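Local coordinates for DegV family protein (Streptococcus agalactiae, PDB 3LUP), which binds elaidic acid, probably as one of several long-chain fatty acids, and may take part in lipid transport or fatty acid metabolism, at residues 67-72 with 101-106; 85-90 with 115-120; 187-192 with 204-209; 213-218 with 247-252. One frame throughout, in Å; residues are numbered along the deposited sequence.

Contact 1 (67-72 with 101-106)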
loop_
_atom_site.group_PDB
_atom_site.type_symbol
_atom_site.label_atom_id
_atom_site.label_comp_id
_atom_site.label_asym_id
_atom_site.label_seq_id
_atom_site.Cartn_x
_atom_site.Cartn_y
_atom_site.Cartn_z
ATOM N N PRO A 67 -0.189 -13.249 2.191
ATOM C CA PRO A 67 -0.582 -13.682 3.536
ATOM C C PRO A 67 -1.290 -15.035 3.469
ATOM O O PRO A 67 -1.727 -15.445 2.397
ATOM C CB PRO A 67 -1.539 -12.580 4.020
ATOM C CG PRO A 67 -1.647 -11.601 2.922
ATOM C CD PRO A 67 -0.559 -11.852 1.928
ATOM N N SER A 68 -1.366 -15.730 4.599
ATOM C CA SER A 68 -1.959 -17.071 4.653
ATOM C C SER A 68 -3.489 -17.088 4.389
ATOM O O SER A 68 -4.265 -16.410 5.078
ATOM C CB SER A 68 -1.612 -17.723 5.999
ATOM O OG SER A 68 -2.325 -18.931 6.201
ATOM N N LEU A 69 -3.913 -17.857 3.386
ATOM C CA LEU A 69 -5.335 -18.091 3.155
ATOM C C LEU A 69 -5.947 -18.750 4.380
ATOM O O LEU A 69 -7.062 -18.420 4.778
ATOM C CB LEU A 69 -5.567 -18.994 1.943
ATOM C CG LEU A 69 -5.219 -18.481 0.543
ATOM C CD1 LEU A 69 -5.359 -19.600 -0.481
ATOM C CD2 LEU A 69 -6.069 -17.269 0.167
ATOM N N ALA A 70 -5.202 -19.680 4.975
ATOM C CA ALA A 70 -5.649 -20.406 6.156
ATOM C C ALA A 70 -5.849 -19.472 7.348
ATOM O O ALA A 70 -6.778 -19.661 8.128
ATOM C CB ALA A 70 -4.673 -21.521 6.499
ATOM N N GLU A 71 -4.990 -18.467 7.478
ATOM C CA GLU A 71 -5.111 -17.506 8.568
ATOM C C GLU A 71 -6.346 -16.632 8.411
ATOM O O GLU A 71 -7.064 -16.392 9.377
ATOM C CB GLU A 71 -3.867 -16.632 8.679
ATOM C CG GLU A 71 -2.703 -17.325 9.316
ATOM C CD GLU A 71 -1.652 -16.359 9.819
ATOM O OE1 GLU A 71 -1.652 -15.193 9.370
ATOM O OE2 GLU A 71 -0.824 -16.763 10.667
ATOM N N LEU A 72 -6.581 -16.155 7.194
ATOM C CA LEU A 72 -7.806 -15.433 6.889
ATOM C C LEU A 72 -9.025 -16.305 7.191
ATOM O O LEU A 72 -9.943 -15.887 7.904
ATOM C CB LEU A 72 -7.822 -14.966 5.425
ATOM C CG LEU A 72 -9.034 -14.153 4.930
ATOM C CD1 LEU A 72 -9.524 -13.080 5.934
ATOM C CD2 LEU A 72 -8.755 -13.541 3.549
ATOM N N GLN A 101 -7.290 -11.957 -5.711
ATOM C CA GLN A 101 -7.986 -12.957 -6.503
ATOM C C GLN A 101 -8.106 -14.286 -5.772
ATOM O O GLN A 101 -9.122 -14.993 -5.907
ATOM C CB GLN A 101 -7.303 -13.162 -7.840
ATOM C CG GLN A 101 -8.265 -13.714 -8.869
ATOM C CD GLN A 101 -7.916 -13.315 -10.297
ATOM O OE1 GLN A 101 -7.818 -14.180 -11.171
ATOM N NE2 GLN A 101 -7.741 -12.003 -10.545
ATOM N N ASN A 102 -7.072 -14.616 -5.000
ATOM C CA ASN A 102 -7.021 -15.891 -4.297
ATOM C C ASN A 102 -7.966 -16.009 -3.107
ATOM O O ASN A 102 -8.384 -17.110 -2.764
ATOM C CB ASN A 102 -5.587 -16.239 -3.894
ATOM C CG ASN A 102 -4.804 -16.855 -5.033
ATOM O OD1 ASN A 102 -5.295 -17.744 -5.716
ATOM N ND2 ASN A 102 -3.587 -16.385 -5.248
ATOM N N ILE A 103 -8.323 -14.888 -2.491
ATOM C CA ILE A 103 -9.206 -14.923 -1.323
ATOM C C ILE A 103 -10.688 -14.873 -1.659
ATOM O O ILE A 103 -11.501 -15.024 -0.755
ATOM C CB ILE A 103 -8.927 -13.778 -0.312
ATOM C CG1 ILE A 103 -9.043 -12.419 -0.986
ATOM C CG2 ILE A 103 -7.574 -13.928 0.313
ATOM C CD1 ILE A 103 -9.085 -11.306 -0.029
ATOM N N GLN A 104 -11.038 -14.661 -2.934
ATOM C CA GLN A 104 -12.429 -14.381 -3.335
ATOM C C GLN A 104 -13.416 -15.507 -3.045
ATOM O O GLN A 104 -14.590 -15.252 -2.721
ATOM C CB GLN A 104 -12.530 -14.014 -4.818
ATOM C CG GLN A 104 -11.898 -12.694 -5.215
ATOM C CD GLN A 104 -12.286 -11.538 -4.310
ATOM O OE1 GLN A 104 -13.444 -11.112 -4.268
ATOM N NE2 GLN A 104 -11.302 -11.014 -3.579
ATOM N N PHE A 105 -12.955 -16.748 -3.173
ATOM C CA PHE A 105 -13.830 -17.893 -2.949
ATOM C C PHE A 105 -14.296 -17.929 -1.497
ATOM O O PHE A 105 -15.370 -18.442 -1.200
ATOM C CB PHE A 105 -13.148 -19.204 -3.358
ATOM C CG PHE A 105 -12.159 -19.725 -2.347
ATOM C CD1 PHE A 105 -10.920 -19.103 -2.174
ATOM C CD2 PHE A 105 -12.463 -20.844 -1.570
ATOM C CE1 PHE A 105 -10.002 -19.584 -1.237
ATOM C CE2 PHE A 105 -11.554 -21.338 -0.634
ATOM C CZ PHE A 105 -10.319 -20.709 -0.469
ATOM N N LEU A 106 -13.502 -17.351 -0.604
ATOM C CA LEU A 106 -13.807 -17.361 0.822
ATOM C C LEU A 106 -15.126 -16.688 1.199
ATOM O O LEU A 106 -15.731 -17.038 2.215
ATOM C CB LEU A 106 -12.640 -16.798 1.644
ATOM C CG LEU A 106 -11.404 -17.700 1.841
ATOM C CD1 LEU A 106 -10.437 -17.093 2.854
ATOM C CD2 LEU A 106 -11.789 -19.111 2.287
#
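Leu72 and Ile103 carry the middle of this apolar contact, their side chains crossing at about a right angle. Methyl CD2 of Leu72 touches the branch methyl CG2 of Ile103, 3.5 Å away. That branch is in place because Ile103 CG1 stands between the backbone N and the carbonyl carbon (chi1 57°), which leaves CG2 to face the helix beginning at Leu69. Ile103 CG2 also takes Leu69 from a slant, at 3.7 Å from Leu69 CD2, so one methyl group is shared by two leucines a turn apart. Leu69 CD2 lies equally close to the backbone of the helix 99-103, 3.7 Å from Asn102 O. Farther along, Leu106 brings CD1 obliquely to the branch point of Leu72, 3.9 Å from Leu72 CG. Ser68 N-caps helix 69-81: its OG accepts from Glu71 N at 3.0 Å. Asn102 turns its amide to another partner, with ND2 bonded to Gln66 OE1. The contact joins the N-terminal turn of helix 69-81 to helix 99-103 and the turn from Ile103 to Leu106; in addition, Leu72 packs on Leu29 of strand 26-29, while Ile103 rests on Phe91 and Phe117 in the neighbouring loops.

Contact 2 (85-90 with 115-120)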
loop_
_atom_site.group_PDB
_atom_site.type_symbol
_atom_site.label_atom_id
_atom_site.label_comp_id
_atom_site.label_asym_id
_atom_site.label_seq_id
_atom_site.Cartn_x
_atom_site.Cartn_y
_atom_site.Cartn_z
ATOM N N THR A 85 -21.001 -9.128 12.439
ATOM C CA THR A 85 -22.023 -9.381 11.409
ATOM C C THR A 85 -21.541 -9.102 9.991
ATOM O O THR A 85 -21.966 -9.769 9.051
ATOM C CB THR A 85 -23.291 -8.554 11.649
ATOM O OG1 THR A 85 -22.985 -7.162 11.504
ATOM C CG2 THR A 85 -23.841 -8.823 13.036
ATOM N N HIS A 86 -20.679 -8.103 9.839
ATOM C CA HIS A 86 -20.154 -7.737 8.539
ATOM C C HIS A 86 -18.643 -7.693 8.581
ATOM O O HIS A 86 -18.038 -7.487 9.648
ATOM C CB HIS A 86 -20.659 -6.370 8.113
ATOM C CG HIS A 86 -22.147 -6.285 7.951
ATOM N ND1 HIS A 86 -23.011 -6.226 9.022
ATOM C CD2 HIS A 86 -22.920 -6.219 6.842
ATOM C CE1 HIS A 86 -24.251 -6.141 8.578
ATOM N NE2 HIS A 86 -24.224 -6.139 7.260
ATOM N N VAL A 87 -18.039 -7.873 7.406
ATOM C CA VAL A 87 -16.588 -7.823 7.254
ATOM C C VAL A 87 -16.192 -7.021 6.007
ATOM O O VAL A 87 -16.710 -7.268 4.907
ATOM C CB VAL A 87 -15.992 -9.255 7.167
ATOM C CG1 VAL A 87 -14.489 -9.211 6.890
ATOM C CG2 VAL A 87 -16.280 -10.049 8.440
ATOM N N LEU A 88 -15.271 -6.068 6.188
ATOM C CA LEU A 88 -14.620 -5.393 5.052
ATOM C C LEU A 88 -13.119 -5.687 5.005
ATOM O O LEU A 88 -12.363 -5.314 5.912
ATOM C CB LEU A 88 -14.880 -3.889 5.088
ATOM C CG LEU A 88 -14.465 -3.054 3.872
ATOM C CD1 LEU A 88 -15.142 -3.519 2.602
ATOM C CD2 LEU A 88 -14.802 -1.603 4.138
ATOM N N GLY A 89 -12.703 -6.390 3.953
ATOM C CA GLY A 89 -11.300 -6.761 3.767
ATOM C C GLY A 89 -10.662 -5.830 2.757
ATOM O O GLY A 89 -11.068 -5.801 1.581
ATOM N N LEU A 90 -9.682 -5.055 3.233
ATOM C CA LEU A 90 -8.947 -4.067 2.418
ATOM C C LEU A 90 -7.447 -4.406 2.337
ATOM O O LEU A 90 -6.626 -3.946 3.144
ATOM C CB LEU A 90 -9.151 -2.654 2.964
ATOM C CG LEU A 90 -10.556 -2.059 2.888
ATOM C CD1 LEU A 90 -10.568 -0.700 3.574
ATOM C CD2 LEU A 90 -11.031 -1.940 1.451
ATOM N N ILE A 115 -19.685 -9.969 3.639
ATOM C CA ILE A 115 -18.252 -9.763 3.434
ATOM C C ILE A 115 -17.981 -9.065 2.117
ATOM O O ILE A 115 -18.487 -9.479 1.075
ATOM C CB ILE A 115 -17.499 -11.111 3.422
ATOM C CG1 ILE A 115 -17.780 -11.892 4.702
ATOM C CG2 ILE A 115 -16.006 -10.895 3.257
ATOM C CD1 ILE A 115 -17.444 -13.369 4.603
ATOM N N ALA A 116 -17.171 -8.013 2.160
ATOM C CA ALA A 116 -16.724 -7.370 0.929
ATOM C C ALA A 116 -15.212 -7.222 0.923
ATOM O O ALA A 116 -14.625 -6.664 1.865
ATOM C CB ALA A 116 -17.408 -6.033 0.732
ATOM N N PHE A 117 -14.590 -7.760 -0.129
ATOM C CA PHE A 117 -13.158 -7.628 -0.356
ATOM C C PHE A 117 -12.900 -6.820 -1.633
ATOM O O PHE A 117 -12.394 -7.370 -2.613
ATOM C CB PHE A 117 -12.485 -8.998 -0.511
ATOM C CG PHE A 117 -12.483 -9.859 0.736
ATOM C CD1 PHE A 117 -12.377 -9.304 2.009
ATOM C CD2 PHE A 117 -12.553 -11.252 0.621
ATOM C CE1 PHE A 117 -12.379 -10.121 3.143
ATOM C CE2 PHE A 117 -12.547 -12.075 1.746
ATOM C CZ PHE A 117 -12.460 -11.513 3.005
ATOM N N PRO A 118 -13.224 -5.507 -1.631
ATOM C CA PRO A 118 -12.976 -4.720 -2.865
ATOM C C PRO A 118 -11.477 -4.580 -3.158
ATOM O O PRO A 118 -10.643 -4.557 -2.229
ATOM C CB PRO A 118 -13.590 -3.356 -2.546
ATOM C CG PRO A 118 -13.489 -3.252 -1.026
ATOM C CD PRO A 118 -13.634 -4.656 -0.490
ATOM N N ASP A 119 -11.131 -4.518 -4.440
ATOM C CA ASP A 119 -9.737 -4.381 -4.812
ATOM C C ASP A 119 -9.301 -2.956 -4.504
ATOM O O ASP A 119 -9.828 -1.989 -5.065
ATOM C CB ASP A 119 -9.531 -4.729 -6.289
ATOM C CG ASP A 119 -8.080 -4.547 -6.752
ATOM O OD1 ASP A 119 -7.148 -4.473 -5.908
ATOM O OD2 ASP A 119 -7.881 -4.487 -7.986
ATOM N N THR A 120 -8.336 -2.827 -3.604
ATOM C CA THR A 120 -7.912 -1.508 -3.163
ATOM C C THR A 120 -7.052 -0.837 -4.202
ATOM O O THR A 120 -6.980 0.378 -4.224
ATOM C CB THR A 120 -7.154 -1.543 -1.834
ATOM O OG1 THR A 120 -5.909 -2.238 -2.009
ATOM C CG2 THR A 120 -7.996 -2.226 -0.766
HETATM O O HOH W 1 -9.182 -5.866 -0.393
#
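Val87 pairs with Ile115 and Leu88 with Ala116 in parallel register; Gly89 comes next to Phe117. Ala116 N donates to Val87 O at 2.9 Å, and Gly89 N to Ala116 O at 2.9 Å, both fairly straight. Val87 and Ile115 extend to one face of the sheet, Leu88 and Ala116 to the other. Leu88 holds CG anti to its own N (chi1 -171°), and a bend at chi2 brings CD1 across to the second strand, 3.6 Å from Pro118 CD and near Ala116 CB. Phe117 points CB away, yet with CG beside its N (chi1 -67°) the ring swings back along the strand. Its CD1 edge then meets the Gly89 backbone, 3.3 Å from Gly89 CA, while Ile115 CG2 lies over one ring face. Leu90 sends CD2 obliquely to Pro118 CG at 3.7 Å and to Thr120 CG2 at 3.8 Å. A water sits between Gly89 O and Pro118 O, where the two chains draw apart. Strand 114-116 is an outer strand of the four-stranded parallel sheet, and strand 6-11 flanks 86-89 on its other side; helix 124-138 covers Leu88 and Leu90, and helix 144-155 covers Ala116 and Pro118.

Contact 3 (187-192 with 204-209)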
loop_
_atom_site.group_PDB
_atom_site.type_symbol
_atom_site.label_atom_id
_atom_site.label_comp_id
_atom_site.label_asym_id
_atom_site.label_seq_id
_atom_site.Cartn_x
_atom_site.Cartn_y
_atom_site.Cartn_z
ATOM N N LEU A 187 17.008 2.353 -17.655
ATOM C CA LEU A 187 18.194 2.262 -16.792
ATOM C C LEU A 187 19.011 3.555 -16.622
ATOM O O LEU A 187 19.471 3.845 -15.524
ATOM C CB LEU A 187 19.077 1.070 -17.172
ATOM C CG LEU A 187 18.633 -0.271 -16.548
ATOM C CD1 LEU A 187 19.576 -1.416 -16.949
ATOM C CD2 LEU A 187 18.470 -0.204 -15.013
ATOM N N SER A 188 19.156 4.334 -17.692
ATOM C CA SER A 188 19.941 5.569 -17.653
ATOM C C SER A 188 19.210 6.782 -17.115
ATOM O O SER A 188 19.776 7.869 -17.042
ATOM C CB SER A 188 20.443 5.908 -19.048
ATOM O OG SER A 188 21.642 5.207 -19.297
ATOM N N ILE A 189 17.948 6.610 -16.750
ATOM C CA ILE A 189 17.108 7.755 -16.432
ATOM C C ILE A 189 16.376 7.542 -15.096
ATOM O O ILE A 189 16.560 6.519 -14.444
ATOM C CB ILE A 189 16.135 8.073 -17.614
ATOM C CG1 ILE A 189 15.187 6.899 -17.868
ATOM C CG2 ILE A 189 16.908 8.414 -18.905
ATOM C CD1 ILE A 189 13.849 7.322 -18.429
ATOM N N LYS A 190 15.568 8.513 -14.686
ATOM C CA LYS A 190 14.826 8.429 -13.424
ATOM C C LYS A 190 13.325 8.530 -13.695
ATOM O O LYS A 190 12.739 9.611 -13.577
ATOM C CB LYS A 190 15.294 9.516 -12.442
ATOM C CG LYS A 190 16.547 9.157 -11.637
ATOM C CD LYS A 190 16.194 8.272 -10.423
ATOM C CE LYS A 190 17.412 7.858 -9.581
ATOM N NZ LYS A 190 18.636 7.458 -10.351
ATOM N N PRO A 191 12.692 7.404 -14.088
ATOM C CA PRO A 191 11.271 7.428 -14.456
ATOM C C PRO A 191 10.353 7.624 -13.265
ATOM O O PRO A 191 10.660 7.192 -12.151
ATOM C CB PRO A 191 11.047 6.038 -15.026
ATOM C CG PRO A 191 12.077 5.186 -14.331
ATOM C CD PRO A 191 13.275 6.052 -14.234
ATOM N N VAL A 192 9.238 8.297 -13.513
ATOM C CA VAL A 192 8.140 8.402 -12.566
ATOM C C VAL A 192 7.163 7.266 -12.874
ATOM O O VAL A 192 6.727 7.081 -14.028
ATOM C CB VAL A 192 7.413 9.772 -12.675
ATOM C CG1 VAL A 192 6.361 9.917 -11.594
ATOM C CG2 VAL A 192 8.392 10.920 -12.589
ATOM N N TYR A 204 4.716 6.073 -15.547
ATOM C CA TYR A 204 3.951 7.262 -15.854
ATOM C C TYR A 204 4.713 8.130 -16.858
ATOM O O TYR A 204 4.189 8.453 -17.917
ATOM C CB TYR A 204 3.637 8.032 -14.571
ATOM C CG TYR A 204 2.784 9.257 -14.780
ATOM C CD1 TYR A 204 1.425 9.144 -15.085
ATOM C CD2 TYR A 204 3.336 10.533 -14.663
ATOM C CE1 TYR A 204 0.635 10.273 -15.275
ATOM C CE2 TYR A 204 2.558 11.669 -14.845
ATOM C CZ TYR A 204 1.210 11.532 -15.152
ATOM O OH TYR A 204 0.452 12.661 -15.337
ATOM N N GLU A 205 5.964 8.470 -16.535
ATOM C CA GLU A 205 6.726 9.437 -17.326
ATOM C C GLU A 205 8.236 9.128 -17.305
ATOM O O GLU A 205 8.783 8.788 -16.250
ATOM C CB GLU A 205 6.441 10.840 -16.773
ATOM C CG GLU A 205 6.714 12.001 -17.713
ATOM C CD GLU A 205 6.223 13.347 -17.152
ATOM O OE1 GLU A 205 5.076 13.406 -16.636
ATOM O OE2 GLU A 205 6.984 14.350 -17.240
ATOM N N LYS A 206 8.892 9.223 -18.468
ATOM C CA LYS A 206 10.358 9.199 -18.533
ATOM C C LYS A 206 10.864 10.568 -18.088
ATOM O O LYS A 206 10.583 11.580 -18.732
ATOM C CB LYS A 206 10.865 8.894 -19.953
ATOM C CG LYS A 206 10.810 7.418 -20.387
ATOM C CD LYS A 206 11.327 7.198 -21.820
ATOM C CE LYS A 206 12.719 6.565 -21.852
ATOM N NZ LYS A 206 13.472 6.768 -23.135
ATOM N N VAL A 207 11.567 10.611 -16.965
ATOM C CA VAL A 207 12.194 11.847 -16.499
ATOM C C VAL A 207 13.685 11.573 -16.433
ATOM O O VAL A 207 14.107 10.517 -15.969
ATOM C CB VAL A 207 11.644 12.316 -15.124
ATOM C CG1 VAL A 207 12.343 13.585 -14.668
ATOM C CG2 VAL A 207 10.144 12.569 -15.215
ATOM N N ARG A 208 14.489 12.509 -16.908
ATOM C CA ARG A 208 15.898 12.211 -17.092
ATOM C C ARG A 208 16.768 12.303 -15.840
ATOM O O ARG A 208 17.671 11.490 -15.663
ATOM C CB ARG A 208 16.465 13.019 -18.250
ATOM C CG ARG A 208 16.104 12.404 -19.586
ATOM C CD ARG A 208 16.825 13.087 -20.708
ATOM N NE ARG A 208 18.276 12.894 -20.659
ATOM C CZ ARG A 208 19.149 13.767 -20.155
ATOM N NH1 ARG A 208 18.744 14.917 -19.624
ATOM N NH2 ARG A 208 20.440 13.478 -20.182
ATOM N N THR A 209 16.483 13.266 -14.970
ATOM C CA THR A 209 17.284 13.470 -13.767
ATOM C C THR A 209 16.481 13.265 -12.489
ATOM O O THR A 209 15.264 13.352 -12.500
ATOM C CB THR A 209 17.921 14.867 -13.751
ATOM O OG1 THR A 209 18.576 15.078 -12.493
ATOM C CG2 THR A 209 16.868 15.948 -13.936
#
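Ile189 lies across the outer strand's continuation, and each part of its side chain finds a different residue there. Ile189 CB stands 3.6 Å from Val207 O. The branch methyl Ile189 CG2 meets the aliphatic part of Arg208, coming within 4.1 Å of Arg208 CG and crossing it at about a right angle. CG1 takes the place between the backbone N and the carbonyl carbon (chi1 62°) and carries the chain the other way, toward Lys206. At the tip, Ile189 CD1 lies against the methylene chain of Lys206, 3.6 Å from Lys206 CG and much the same distance from CB and CE; the bend at chi3 of the lysine brings CE back to it. Beside the isoleucine, Lys190 N donates to Val207 O at 2.8 Å. The backbones then run into the antiparallel pairing of strands 192-195 and 201-205, whose entry is a classic beta bulge: Tyr204 and Glu205 both face Val192. Val192 N donates to Glu205 O at 2.8 Å, and Val192 O accepts from Glu205 N at 3.0 Å, with a weak second bond from Tyr204 N. The extra residue thus makes a single carbonyl serve two successive amides. Val192 turns its side chain to the face that also carries Glu205, toward helix 210-224, where Val192 CG2 touches Val207 CG2 obliquely at 3.6 Å and Phe161 of strand 159-163 and Ile220 of helix 210-224 close round it. The Tyr204 ring makes edge-to-face contacts with His194 and Phe161.

Contact 4 (213-218 with 247-252)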
loop_
_atom_site.group_PDB
_atom_site.type_symbol
_atom_site.label_atom_id
_atom_site.label_comp_id
_atom_site.label_asym_id
_atom_site.label_seq_id
_atom_site.Cartn_x
_atom_site.Cartn_y
_atom_site.Cartn_z
ATOM N N ALA A 213 12.934 14.620 -11.491
ATOM C CA ALA A 213 12.006 13.588 -11.030
ATOM C C ALA A 213 11.214 14.056 -9.816
ATOM O O ALA A 213 9.991 13.961 -9.802
ATOM C CB ALA A 213 12.733 12.287 -10.730
ATOM N N LEU A 214 11.917 14.568 -8.808
ATOM C CA LEU A 214 11.267 14.974 -7.570
ATOM C C LEU A 214 10.373 16.173 -7.805
ATOM O O LEU A 214 9.264 16.227 -7.264
ATOM C CB LEU A 214 12.287 15.285 -6.470
ATOM C CG LEU A 214 13.166 14.127 -6.005
ATOM C CD1 LEU A 214 14.234 14.589 -5.045
ATOM C CD2 LEU A 214 12.323 13.025 -5.395
ATOM N N LYS A 215 10.860 17.126 -8.609
ATOM C CA LYS A 215 10.104 18.322 -8.960
ATOM C C LYS A 215 8.834 17.924 -9.695
ATOM O O LYS A 215 7.735 18.406 -9.378
ATOM C CB LYS A 215 10.935 19.267 -9.829
ATOM C CG LYS A 215 12.079 19.990 -9.100
ATOM C CD LYS A 215 12.418 21.333 -9.750
ATOM C CE LYS A 215 13.309 21.168 -10.983
ATOM N NZ LYS A 215 13.043 22.240 -11.991
ATOM N N ARG A 216 8.988 17.014 -10.654
ATOM C CA ARG A 216 7.856 16.434 -11.361
ATOM C C ARG A 216 6.830 15.743 -10.430
ATOM O O ARG A 216 5.633 15.871 -10.640
ATOM C CB ARG A 216 8.351 15.495 -12.460
ATOM C CG ARG A 216 7.297 15.108 -13.472
ATOM C CD ARG A 216 6.967 16.224 -14.505
ATOM N NE ARG A 216 5.668 15.921 -15.110
ATOM C CZ ARG A 216 4.496 16.382 -14.669
ATOM N NH1 ARG A 216 4.441 17.220 -13.637
ATOM N NH2 ARG A 216 3.368 16.020 -15.269
ATOM N N LEU A 217 7.286 15.034 -9.398
ATOM C CA LEU A 217 6.372 14.471 -8.394
ATOM C C LEU A 217 5.505 15.539 -7.699
ATOM O O LEU A 217 4.278 15.389 -7.597
ATOM C CB LEU A 217 7.142 13.670 -7.337
ATOM C CG LEU A 217 7.666 12.268 -7.663
ATOM C CD1 LEU A 217 8.474 11.785 -6.488
ATOM C CD2 LEU A 217 6.543 11.267 -8.004
ATOM N N ALA A 218 6.151 16.610 -7.229
ATOM C CA ALA A 218 5.437 17.739 -6.621
ATOM C C ALA A 218 4.402 18.337 -7.564
ATOM O O ALA A 218 3.291 18.634 -7.145
ATOM C CB ALA A 218 6.387 18.795 -6.159
ATOM N N TYR A 247 8.908 17.064 0.295
ATOM C CA TYR A 247 8.109 17.750 1.309
ATOM C C TYR A 247 8.186 19.253 1.135
ATOM O O TYR A 247 7.159 19.941 1.183
ATOM C CB TYR A 247 8.588 17.381 2.712
ATOM C CG TYR A 247 7.776 17.987 3.832
ATOM C CD1 TYR A 247 6.665 17.318 4.359
ATOM C CD2 TYR A 247 8.126 19.219 4.383
ATOM C CE1 TYR A 247 5.922 17.865 5.390
ATOM C CE2 TYR A 247 7.394 19.768 5.423
ATOM C CZ TYR A 247 6.299 19.086 5.918
ATOM O OH TYR A 247 5.574 19.644 6.938
ATOM N N ASN A 248 9.409 19.750 0.946
ATOM C CA ASN A 248 9.645 21.176 0.731
ATOM C C ASN A 248 9.040 21.660 -0.572
ATOM O O ASN A 248 8.394 22.695 -0.586
ATOM C CB ASN A 248 11.131 21.512 0.809
ATOM C CG ASN A 248 11.711 21.256 2.189
ATOM O OD1 ASN A 248 11.017 21.377 3.205
ATOM N ND2 ASN A 248 12.988 20.887 2.234
ATOM N N LEU A 249 9.217 20.898 -1.650
ATOM C CA LEU A 249 8.575 21.213 -2.920
ATOM C C LEU A 249 7.061 21.344 -2.769
ATOM O O LEU A 249 6.448 22.207 -3.387
ATOM C CB LEU A 249 8.893 20.152 -3.974
ATOM C CG LEU A 249 10.333 20.053 -4.487
ATOM C CD1 LEU A 249 10.560 18.712 -5.225
ATOM C CD2 LEU A 249 10.718 21.266 -5.351
ATOM N N LEU A 250 6.465 20.485 -1.942
ATOM C CA LEU A 250 5.033 20.516 -1.670
ATOM C C LEU A 250 4.656 21.571 -0.633
ATOM O O LEU A 250 3.542 22.093 -0.647
ATOM C CB LEU A 250 4.557 19.140 -1.228
ATOM C CG LEU A 250 4.534 18.100 -2.348
ATOM C CD1 LEU A 250 4.012 16.801 -1.800
ATOM C CD2 LEU A 250 3.663 18.567 -3.505
ATOM N N ALA A 251 5.591 21.878 0.261
ATOM C CA ALA A 251 5.409 22.958 1.220
ATOM C C ALA A 251 5.324 24.275 0.462
ATOM O O ALA A 251 4.405 25.062 0.670
ATOM C CB ALA A 251 6.559 22.984 2.235
ATOM N N LYS A 252 6.281 24.489 -0.436
ATOM C CA LYS A 252 6.300 25.666 -1.297
ATOM C C LYS A 252 5.008 25.767 -2.106
ATOM O O LYS A 252 4.462 26.850 -2.264
ATOM C CB LYS A 252 7.524 25.671 -2.230
ATOM C CG LYS A 252 7.624 26.938 -3.062
ATOM C CD LYS A 252 8.871 27.025 -3.920
ATOM C CE LYS A 252 8.925 28.376 -4.627
ATOM N NZ LYS A 252 10.208 28.593 -5.356
#
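Two helices of the mixed-sheet half, 210-224 and 240-252, meet here through Ala218 and Leu249. Their local axes come within 9.1 Å and run in roughly the same direction, crossing at -41°. The small side chain of Ala218 lets the helices close in, with its CB 3.6 Å from Leu249 CB. From there Leu249 reaches back by one turn of the first helix. Its CG lies beside the backbone N (chi1 -68°), and the two methyls divide the work: CD1 settles on the main chain, 3.5 Å from Leu214 O, and CD2 lies alongside the start of the Lys215 chain, 4.2 Å from Lys215 CG. Leu250 approaches Ala218 from the adjacent side, its CD2 3.8 Å from Ala218 CB and slightly closer, 3.7 Å, to Ala218 O. The contact is deepened by Leu246, one turn earlier on helix 240-252, which also packs on Ala218 and Leu217. On the sheet side, Leu214 and Leu217 rest on strand 277-283 and Leu250 on strand 259-263. Helix 240-252 is the connection of the beta-alpha-beta unit 230-236/259-263; helix 210-224 packs beside it on the same face of the mixed sheet, as in a layered alpha/beta fold.

The four contacts fall into two pairs on opposite sides of the chain's centre. Contacts 1 and 2, with centres 12 Å apart, alternate along the chain and belong to the half built on the parallel sheet; they touch through Leu72 and Phe117. Contacts 3 and 4 follow later, in series, with centres 16 Å apart. Strand 201-205 of contact 3 leads into helix 210-224 of contact 4, and the Glu205–Arg216 salt bridge ties them. Between the pairs the centres are 34 to 39 Å apart and nothing touches. Elaidic acid lies about 7 Å from the Asn102 side chain in contact 1 and about 12 Å from that of Leu250 in contact 4, consistent with a ligand between the two halves.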